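Local coordinates for protein globin (Bacillus anthracis, PDB 5V3T) that binds heme as a group II truncated hemoglobin, takes cyanide in its distal pocket, and probably serves in oxygen binding or transport, at residues Q96-T101 with H106-V111. Numbering follows the deposited sequence.
Sequences QAMDDT and HIREFV
Met98 packs on Arg108 and Val111, and Asp99 pairs with Arg108, across a helical hairpin of the truncated globin fold. Residues 96-101 lie on helix 84-101, and the chain turns back into helix 105-122. Segments 96-101 and 106-111 run almost antiparallel, at 160°. Their axes come no closer than 12.0 Å, so long side chains bridge the gap.

Arg108 reaches across with CG anti to its backbone N (chi1 180°) and the chain extended as far as NE. This carries the guanidinium to the carboxylate of Asp99. A single oxygen, Asp99 OD1, takes both ends of the group: it lies 3.0 Å from Arg108 NH1 and 3.0 Å from Arg108 NH2. The planes of the two groups are 19° apart, but this one oxygen comes in obliquely. Both hydrogen bonds of the salt bridge are accordingly bent and weak. The stronger partner of Arg108 is the carbonyl O of Val103 in the turn, bonded by NH1. This probably helps hold the guanidinium in its orientation, and it ties the second helix to the turn.

Met98 lies on the more buried side. Its SD sits over one face of the guanidinium, and Met98 CB comes within 3.4 Å of Arg108 NH1. Leu21 of helix 14-31 also packs on Met98. Beyond CG the methionine is extended, and its terminal methyl meets the valine: Met98 CE lies 3.5 Å from Val111 CG1.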
# COMPACT_ATOMS: atom_id res chain seq x y z
N GLN A 96 9.87 -11.53 -16.46
CA GLN A 96 11.04 -12.39 -16.27
C GLN A 96 10.70 -13.60 -15.40
O GLN A 96 11.18 -14.70 -15.65
CB GLN A 96 12.18 -11.60 -15.64
CG GLN A 96 12.65 -10.43 -16.50
CD GLN A 96 13.66 -9.57 -15.78
OE1 GLN A 96 13.35 -8.46 -15.33
NE2 GLN A 96 14.87 -10.07 -15.65
N ALA A 97 9.87 -13.39 -14.38
CA ALA A 97 9.39 -14.49 -13.55
C ALA A 97 8.58 -15.49 -14.39
O ALA A 97 8.70 -16.70 -14.22
CB ALA A 97 8.56 -13.96 -12.38
N MET A 98 7.75 -14.97 -15.29
CA MET A 98 6.94 -15.82 -16.14
C MET A 98 7.82 -16.61 -17.10
O MET A 98 7.57 -17.79 -17.35
CB MET A 98 5.92 -15.00 -16.93
CG MET A 98 4.73 -14.50 -16.10
SD MET A 98 3.63 -13.48 -17.10
CE MET A 98 2.17 -13.52 -16.05
N ASP A 99 8.84 -15.96 -17.67
CA ASP A 99 9.80 -16.65 -18.51
C ASP A 99 10.44 -17.79 -17.72
O ASP A 99 10.44 -18.95 -18.16
CB ASP A 99 10.86 -15.68 -19.03
CG ASP A 99 10.33 -14.78 -20.14
OD1 ASP A 99 9.20 -15.01 -20.61
OD2 ASP A 99 11.06 -13.84 -20.54
N ASP A 100 10.94 -17.48 -16.53
CA ASP A 100 11.66 -18.45 -15.72
C ASP A 100 10.75 -19.60 -15.29
O ASP A 100 11.20 -20.73 -15.11
CB ASP A 100 12.20 -17.79 -14.46
CG ASP A 100 13.40 -16.89 -14.73
OD1 ASP A 100 13.80 -16.74 -15.90
OD2 ASP A 100 13.89 -16.30 -13.76
N THR A 101 9.47 -19.32 -15.14
CA THR A 101 8.56 -20.34 -14.64
C THR A 101 7.85 -21.08 -15.77
O THR A 101 7.07 -21.99 -15.51
CB THR A 101 7.52 -19.73 -13.69
OG1 THR A 101 6.80 -18.71 -14.38
CG2 THR A 101 8.21 -19.12 -12.50
N HIS A 106 -1.71 -18.54 -24.48
CA HIS A 106 -2.87 -17.69 -24.22
C HIS A 106 -3.01 -17.39 -22.75
O HIS A 106 -3.43 -16.29 -22.39
CB HIS A 106 -4.16 -18.34 -24.73
CG HIS A 106 -4.26 -18.40 -26.22
ND1 HIS A 106 -4.37 -17.27 -27.01
CD2 HIS A 106 -4.28 -19.46 -27.07
CE1 HIS A 106 -4.43 -17.64 -28.28
NE2 HIS A 106 -4.39 -18.95 -28.34
N ILE A 107 -2.68 -18.33 -21.87
CA ILE A 107 -2.78 -18.02 -20.44
C ILE A 107 -1.75 -16.95 -20.04
O ILE A 107 -2.02 -16.08 -19.20
CB ILE A 107 -2.64 -19.29 -19.56
CG1 ILE A 107 -2.95 -18.96 -18.10
CG2 ILE A 107 -1.25 -19.91 -19.68
CD1 ILE A 107 -4.28 -18.23 -17.90
N ARG A 108 -0.56 -16.98 -20.65
CA ARG A 108 0.40 -15.92 -20.34
C ARG A 108 -0.15 -14.57 -20.74
O ARG A 108 -0.11 -13.61 -19.96
CB ARG A 108 1.74 -16.17 -21.03
CG ARG A 108 2.78 -15.07 -20.73
CD ARG A 108 3.87 -15.05 -21.80
NE ARG A 108 4.87 -14.00 -21.59
CZ ARG A 108 5.97 -14.14 -20.86
NH1 ARG A 108 6.22 -15.30 -20.27
NH2 ARG A 108 6.83 -13.13 -20.74
N GLU A 109 -0.69 -14.48 -21.95
CA GLU A 109 -1.20 -13.21 -22.44
C GLU A 109 -2.39 -12.76 -21.62
O GLU A 109 -2.51 -11.58 -21.30
CB GLU A 109 -1.57 -13.30 -23.93
CG GLU A 109 -0.44 -13.85 -24.83
CD GLU A 109 0.92 -13.15 -24.63
OE1 GLU A 109 0.96 -11.96 -24.25
OE2 GLU A 109 1.97 -13.80 -24.87
N PHE A 110 -3.27 -13.70 -21.27
CA PHE A 110 -4.41 -13.40 -20.40
C PHE A 110 -3.95 -12.78 -19.07
O PHE A 110 -4.38 -11.68 -18.69
CB PHE A 110 -5.23 -14.65 -20.14
CG PHE A 110 -6.48 -14.41 -19.33
CD1 PHE A 110 -7.65 -13.99 -19.94
CD2 PHE A 110 -6.48 -14.60 -17.96
CE1 PHE A 110 -8.81 -13.76 -19.20
CE2 PHE A 110 -7.63 -14.37 -17.21
CZ PHE A 110 -8.80 -13.95 -17.83
N VAL A 111 -3.06 -13.47 -18.37
CA VAL A 111 -2.64 -13.04 -17.05
C VAL A 111 -1.82 -11.75 -17.13
O VAL A 111 -2.01 -10.83 -16.33
CB VAL A 111 -1.83 -14.14 -16.33
CG1 VAL A 111 -1.22 -13.60 -15.03
CG2 VAL A 111 -2.71 -15.37 -16.05